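Local coordinates for protein putative dienelactone hydrolase (Klebsiella pneumoniae subsp. pneumoniae MGH 78578, PDB 3F67) that probably acts as a hydrolase of the dienelactone hydrolase family, within the alpha/beta-hydrolase superfamily, on a substrate that is not established, at residues L51-Y60 with W231-A239. Numbering follows the deposited sequence.
Sequences LCRRLAQEGY and WQRMLAWFA
Helix 51-57, from which Arg-54 points at helix 231-238 while Leu-51 and Leu-55 reach Trp-231 by the ends of their side chains, crosses its partner at -51° with axes 12.5 Å apart, a wide separation filled by large side chains and water. A Schellman motif closes the first helix: Gly-59 takes a positive phi, which glycine tolerates most easily, Tyr-60 N bonds back to Leu-55 O, and Gly-59 N to Ala-56 O.

Trp-231 is broad enough to fill much of this separation. Its CG lies anti to the backbone N (chi1 -165°), which swings the indole across to the first helix. Arg-54 bends at chi3 and lays its guanidinium over one indole face in a cation-pi contact, CZ standing 4.0 Å from the centroid of the six-membered ring; the planes are tilted 33° apart. Selenomethionine Met-234 covers the opposite face with CE, which also meets Leu-55 CD2 at 3.6 Å. Leu-51 and Leu-55 bring branched apolar ends to the far end of the indole, Leu-51 CD2 lying 4.0 Å from Trp-231 CZ3. At the indole edge, one water accepts from Trp-231 NE1 (2.9 Å) and donates to Arg-54 O and Glu-58 OE2, so the buried ring keeps a polar partner. A second water joins Glu-58 OE2 to Gln-232 OE1, while CG and the carboxylate carbon of Glu-58 lie against the Leu-235 methyls. Tyr-60 fits both environments: its ring meets Leu-235 CD2, and its OH shares a third water with Leu-235 O and lies 3.3 Å from Phe-238 CB.

Beneath this layer runs the central sheet of the alpha/beta-hydrolase fold. Leu-55 and Tyr-60 rest on Val-35 of strand 32-38, Met-234 and Phe-238 on Val-143 of strand 141-145, and both helices reach strand 116-122 between them, through Leu-51 on Phe-122 and Phe-238 on Leu-118.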
ATOM      1  N   LEU A  51      -9.713   6.179  -3.857  1.00 13.61           N
ATOM      2  CA  LEU A  51      -8.418   5.973  -4.473  1.00 13.94           C
ATOM      3  C   LEU A  51      -8.438   4.858  -5.532  1.00 14.35           C
ATOM      4  O   LEU A  51      -7.779   5.005  -6.562  1.00 14.99           O
ATOM      5  CB  LEU A  51      -7.328   5.702  -3.398  1.00 13.54           C
ATOM      6  CG  LEU A  51      -7.133   6.895  -2.413  1.00 14.74           C
ATOM      7  CD1 LEU A  51      -6.008   6.527  -1.464  1.00 16.59           C
ATOM      8  CD2 LEU A  51      -6.836   8.240  -3.104  1.00 16.29           C
ATOM      9  N   CYS A  52      -9.143   3.740  -5.276  1.00 13.29           N
ATOM     10  CA  CYS A  52      -9.226   2.655  -6.271  1.00 13.52           C
ATOM     11  C   CYS A  52      -9.901   3.196  -7.534  1.00 12.93           C
ATOM     12  O   CYS A  52      -9.474   2.918  -8.663  1.00 15.02           O
ATOM     13  CB  CYS A  52     -10.079   1.495  -5.725  1.00 12.58           C
ATOM     14  SG  CYS A  52      -9.190   0.548  -4.442  1.00 16.72           S
ATOM     15  N   ARG A  53     -10.963   3.985  -7.343  1.00 13.57           N
ATOM     16  CA  ARG A  53     -11.652   4.554  -8.508  1.00 13.10           C
ATOM     17  C   ARG A  53     -10.741   5.533  -9.289  1.00 13.75           C
ATOM     18  O   ARG A  53     -10.756   5.524 -10.535  1.00 14.80           O
ATOM     19  CB  ARG A  53     -12.935   5.266  -8.080  1.00 13.35           C
ATOM     20  CG  ARG A  53     -13.977   4.276  -7.596  1.00 12.84           C
ATOM     21  CD  ARG A  53     -15.308   4.961  -7.356  1.00 12.99           C
ATOM     22  NE  ARG A  53     -15.320   5.995  -6.306  1.00 15.34           N
ATOM     23  CZ  ARG A  53     -15.627   5.803  -5.034  1.00 17.52           C
ATOM     24  NH1 ARG A  53     -15.889   4.579  -4.570  1.00 16.51           N
ATOM     25  NH2 ARG A  53     -15.659   6.879  -4.207  1.00 15.48           N
ATOM     26  N   ARG A  54      -9.941   6.336  -8.565  1.00 14.43           N
ATOM     27  CA  ARG A  54      -9.004   7.267  -9.212  1.00 13.99           C
ATOM     28  C   ARG A  54      -7.947   6.515 -10.017  1.00 14.85           C
ATOM     29  O   ARG A  54      -7.591   6.929 -11.143  1.00 14.24           O
ATOM     30  CB  ARG A  54      -8.383   8.217  -8.173  1.00 13.28           C
ATOM     31  CG  ARG A  54      -9.429   9.217  -7.650  1.00 15.17           C
ATOM     32  CD  ARG A  54      -8.854  10.116  -6.589  1.00 14.84           C
ATOM     33  NE  ARG A  54      -7.608  10.757  -7.023  1.00 15.77           N
ATOM     34  CZ  ARG A  54      -6.705  11.259  -6.195  1.00 17.08           C
ATOM     35  NH1 ARG A  54      -6.945  11.271  -4.890  1.00 16.62           N
ATOM     36  NH2 ARG A  54      -5.588  11.839  -6.689  1.00 17.53           N
ATOM     37  N   LEU A  55      -7.484   5.393  -9.476  1.00 14.08           N
ATOM     38  CA  LEU A  55      -6.523   4.542 -10.227  1.00 14.32           C
ATOM     39  C   LEU A  55      -7.164   3.909 -11.458  1.00 14.88           C
ATOM     40  O   LEU A  55      -6.520   3.797 -12.526  1.00 15.24           O
ATOM     41  CB  LEU A  55      -5.953   3.444  -9.306  1.00 14.18           C
ATOM     42  CG  LEU A  55      -4.900   3.966  -8.295  1.00 15.73           C
ATOM     43  CD1 LEU A  55      -4.641   2.938  -7.169  1.00 17.30           C
ATOM     44  CD2 LEU A  55      -3.585   4.310  -9.020  1.00 17.04           C
ATOM     45  N   ALA A  56      -8.422   3.489 -11.335  1.00 14.83           N
ATOM     46  CA  ALA A  56      -9.144   2.902 -12.480  1.00 14.99           C
ATOM     47  C   ALA A  56      -9.321   3.935 -13.613  1.00 15.36           C
ATOM     48  O   ALA A  56      -9.235   3.582 -14.773  1.00 15.55           O
ATOM     49  CB  ALA A  56     -10.497   2.356 -12.041  1.00 14.10           C
ATOM     50  N   GLN A  57      -9.479   5.210 -13.265  1.00 15.80           N
ATOM     51  CA  GLN A  57      -9.585   6.278 -14.271  1.00 16.50           C
ATOM     52  C   GLN A  57      -8.281   6.426 -15.041  1.00 17.74           C
ATOM     53  O   GLN A  57      -8.270   6.985 -16.125  1.00 17.91           O
ATOM     54  CB  GLN A  57      -9.940   7.599 -13.613  1.00 16.89           C
ATOM     55  CG  GLN A  57     -11.294   7.590 -13.007  1.00 20.07           C
ATOM     56  CD  GLN A  57     -11.610   8.901 -12.294  1.00 24.65           C
ATOM     57  OE1 GLN A  57     -10.830   9.380 -11.480  1.00 26.81           O
ATOM     58  NE2 GLN A  57     -12.763   9.463 -12.586  1.00 28.85           N
ATOM     59  N   GLU A  58      -7.184   5.937 -14.468  1.00 17.02           N
ATOM     60  CA  GLU A  58      -5.874   5.961 -15.161  1.00 18.15           C
ATOM     61  C   GLU A  58      -5.575   4.724 -15.966  1.00 18.42           C
ATOM     62  O   GLU A  58      -4.507   4.650 -16.621  1.00 19.76           O
ATOM     63  CB  GLU A  58      -4.727   6.180 -14.154  1.00 18.42           C
ATOM     64  CG  GLU A  58      -4.886   7.450 -13.302  1.00 19.85           C
ATOM     65  CD  GLU A  58      -4.688   8.747 -14.085  1.00 23.65           C
ATOM     66  OE1 GLU A  58      -4.241   8.705 -15.252  1.00 22.26           O
ATOM     67  OE2 GLU A  58      -4.983   9.819 -13.523  1.00 24.63           O
ATOM     68  N   GLY A  59      -6.464   3.723 -15.877  1.00 16.58           N
ATOM     69  CA  GLY A  59      -6.333   2.500 -16.672  1.00 15.79           C
ATOM     70  C   GLY A  59      -5.967   1.232 -15.916  1.00 15.23           C
ATOM     71  O   GLY A  59      -5.756   0.192 -16.559  1.00 16.30           O
ATOM     72  N   TYR A  60      -5.964   1.304 -14.580  1.00 14.87           N
ATOM     73  CA  TYR A  60      -5.576   0.173 -13.734  1.00 13.84           C
ATOM     74  C   TYR A  60      -6.795  -0.602 -13.193  1.00 14.96           C
ATOM     75  O   TYR A  60      -7.882  -0.020 -12.992  1.00 15.00           O
ATOM     76  CB  TYR A  60      -4.762   0.683 -12.520  1.00 14.72           C
ATOM     77  CG  TYR A  60      -3.457   1.252 -12.955  1.00 13.73           C
ATOM     78  CD1 TYR A  60      -2.405   0.382 -13.352  1.00 14.36           C
ATOM     79  CD2 TYR A  60      -3.238   2.630 -13.008  1.00 15.65           C
ATOM     80  CE1 TYR A  60      -1.193   0.894 -13.821  1.00 14.65           C
ATOM     81  CE2 TYR A  60      -2.028   3.128 -13.457  1.00 15.82           C
ATOM     82  CZ  TYR A  60      -1.010   2.259 -13.842  1.00 16.69           C
ATOM     83  OH  TYR A  60       0.181   2.742 -14.302  1.00 17.56           O
ATOM     84  N   TRP A 231       0.869  11.956  -6.225  1.00 13.65           N
ATOM     85  CA  TRP A 231       0.016  11.143  -7.097  1.00 14.30           C
ATOM     86  C   TRP A 231       0.633  11.081  -8.515  1.00 14.35           C
ATOM     87  O   TRP A 231       0.679  10.013  -9.134  1.00 13.21           O
ATOM     88  CB  TRP A 231      -1.384  11.748  -7.177  1.00 14.74           C
ATOM     89  CG  TRP A 231      -2.420  10.793  -7.752  1.00 14.58           C
ATOM     90  CD1 TRP A 231      -3.000  10.856  -8.982  1.00 16.06           C
ATOM     91  CD2 TRP A 231      -3.032   9.680  -7.065  1.00 16.16           C
ATOM     92  NE1 TRP A 231      -3.904   9.798  -9.130  1.00 16.05           N
ATOM     93  CE2 TRP A 231      -3.950   9.082  -7.970  1.00 17.54           C
ATOM     94  CE3 TRP A 231      -2.872   9.125  -5.782  1.00 16.81           C
ATOM     95  CZ2 TRP A 231      -4.727   7.959  -7.636  1.00 17.80           C
ATOM     96  CZ3 TRP A 231      -3.623   7.992  -5.443  1.00 17.58           C
ATOM     97  CH2 TRP A 231      -4.553   7.429  -6.375  1.00 17.79           C
ATOM     98  N   GLN A 232       1.168  12.216  -8.993  1.00 13.88           N
ATOM     99  CA  GLN A 232       1.768  12.208 -10.335  1.00 14.34           C
ATOM    100  C   GLN A 232       3.070  11.408 -10.325  1.00 13.51           C
ATOM    101  O   GLN A 232       3.335  10.678 -11.298  1.00 13.34           O
ATOM    102  CB  GLN A 232       2.010  13.639 -10.832  1.00 15.06           C
ATOM    103  CG  GLN A 232       0.673  14.416 -11.117  1.00 16.85           C
ATOM    104  CD  GLN A 232      -0.294  13.617 -12.041  1.00 22.57           C
ATOM    105  OE1 GLN A 232      -1.492  13.385 -11.710  1.00 22.93           O
ATOM    106  NE2 GLN A 232       0.245  13.132 -13.175  1.00 20.87           N
ATOM    107  N   ARG A 233       3.821  11.480  -9.230  1.00 13.45           N
ATOM    108  CA  ARG A 233       5.094  10.678  -9.136  1.00 12.38           C
ATOM    109  C   ARG A 233       4.768   9.198  -9.093  1.00 13.35           C
ATOM    110  O   ARG A 233       5.480   8.394  -9.671  1.00 12.58           O
ATOM    111  CB  ARG A 233       5.929  11.049  -7.895  1.00 13.42           C
ATOM    112  CG  ARG A 233       6.655  12.424  -8.026  1.00 13.25           C
ATOM    113  CD  ARG A 233       7.489  12.720  -6.786  1.00 13.66           C
ATOM    114  NE  ARG A 233       8.124  14.035  -6.982  1.00 15.93           N
ATOM    115  CZ  ARG A 233       9.310  14.234  -7.546  1.00 18.17           C
ATOM    116  NH1 ARG A 233      10.057  13.201  -7.930  1.00 18.52           N
ATOM    117  NH2 ARG A 233       9.785  15.494  -7.647  1.00 17.37           N
HETATM  118  N   MSE A 234       3.677   8.832  -8.420  1.00 13.13           N
HETATM  119  CA  MSE A 234       3.258   7.419  -8.390  1.00 13.47           C
HETATM  120  C   MSE A 234       2.907   6.911  -9.799  1.00 14.19           C
HETATM  121  O   MSE A 234       3.376   5.853 -10.245  1.00 14.58           O
HETATM  122  CB  MSE A 234       2.049   7.245  -7.471  1.00 12.21           C
HETATM  123  CG  MSE A 234       1.497   5.807  -7.427  1.00 14.89           C
HETATM  124 SE   MSE A 234      -0.269   5.824  -6.578  0.90 16.02          SE
HETATM  125  CE  MSE A 234      -1.187   6.811  -7.960  1.00 15.49           C
ATOM    126  N   LEU A 235       2.058   7.665 -10.502  1.00 13.96           N
ATOM    127  CA  LEU A 235       1.730   7.295 -11.870  1.00 13.54           C
ATOM    128  C   LEU A 235       2.974   7.248 -12.776  1.00 13.04           C
ATOM    129  O   LEU A 235       3.063   6.346 -13.625  1.00 13.61           O
ATOM    130  CB  LEU A 235       0.694   8.260 -12.469  1.00 13.99           C
ATOM    131  CG  LEU A 235      -0.659   8.173 -11.704  1.00 14.10           C
ATOM    132  CD1 LEU A 235      -1.548   9.293 -12.241  1.00 17.99           C
ATOM    133  CD2 LEU A 235      -1.376   6.807 -11.907  1.00 14.64           C
ATOM    134  N   ALA A 236       3.912   8.175 -12.600  1.00 12.64           N
ATOM    135  CA  ALA A 236       5.149   8.155 -13.414  1.00 12.38           C
ATOM    136  C   ALA A 236       5.986   6.894 -13.124  1.00 12.00           C
ATOM    137  O   ALA A 236       6.590   6.302 -14.023  1.00 13.41           O
ATOM    138  CB  ALA A 236       6.003   9.442 -13.103  1.00 12.29           C
ATOM    139  N   TRP A 237       5.983   6.462 -11.859  1.00 12.71           N
ATOM    140  CA  TRP A 237       6.803   5.333 -11.428  1.00 13.26           C
ATOM    141  C   TRP A 237       6.249   4.070 -12.062  1.00 14.25           C
ATOM    142  O   TRP A 237       7.002   3.174 -12.449  1.00 13.99           O
ATOM    143  CB  TRP A 237       6.734   5.233  -9.895  1.00 13.59           C
ATOM    144  CG  TRP A 237       7.744   4.300  -9.277  1.00 14.81           C
ATOM    145  CD1 TRP A 237       7.506   3.036  -8.810  1.00 15.79           C
ATOM    146  CD2 TRP A 237       9.096   4.605  -8.994  1.00 12.95           C
ATOM    147  NE1 TRP A 237       8.673   2.513  -8.265  1.00 14.02           N
ATOM    148  CE2 TRP A 237       9.655   3.475  -8.344  1.00 12.45           C
ATOM    149  CE3 TRP A 237       9.899   5.748  -9.212  1.00 14.56           C
ATOM    150  CZ2 TRP A 237      10.993   3.433  -7.908  1.00 13.02           C
ATOM    151  CZ3 TRP A 237      11.243   5.737  -8.773  1.00 15.82           C
ATOM    152  CH2 TRP A 237      11.786   4.570  -8.131  1.00 14.99           C
ATOM    153  N   PHE A 238       4.924   3.986 -12.134  1.00 14.44           N
ATOM    154  CA  PHE A 238       4.205   2.813 -12.666  1.00 14.94           C
ATOM    155  C   PHE A 238       4.114   2.788 -14.193  1.00 14.46           C
ATOM    156  O   PHE A 238       3.740   1.756 -14.787  1.00 15.29           O
ATOM    157  CB  PHE A 238       2.745   2.770 -12.163  1.00 13.86           C
ATOM    158  CG  PHE A 238       2.591   2.389 -10.697  1.00 15.95           C
ATOM    159  CD1 PHE A 238       1.410   2.727  -9.998  1.00 16.54           C
ATOM    160  CD2 PHE A 238       3.624   1.736  -9.993  1.00 15.42           C
ATOM    161  CE1 PHE A 238       1.248   2.382  -8.644  1.00 17.35           C
ATOM    162  CE2 PHE A 238       3.468   1.363  -8.620  1.00 16.64           C
ATOM    163  CZ  PHE A 238       2.289   1.693  -7.945  1.00 15.98           C
ATOM    164  N   ALA A 239       4.421   3.907 -14.814  1.00 14.45           N
ATOM    165  CA  ALA A 239       3.986   4.129 -16.225  1.00 15.35           C
ATOM    166  C   ALA A 239       4.433   3.059 -17.233  1.00 14.99           C
ATOM    167  O   ALA A 239       3.679   2.736 -18.181  1.00 14.80           O
ATOM    168  CB  ALA A 239       4.468   5.509 -16.709  1.00 15.63           C
TER
HETATM  169  O   HOH W   1      -6.087   9.417 -11.062  1.00 22.99           O
HETATM  170  O   HOH W   2      -3.827  12.167 -13.051  1.00 33.19           O
HETATM  171  O   HOH W   3       0.747   5.306 -14.663  1.00 17.34           O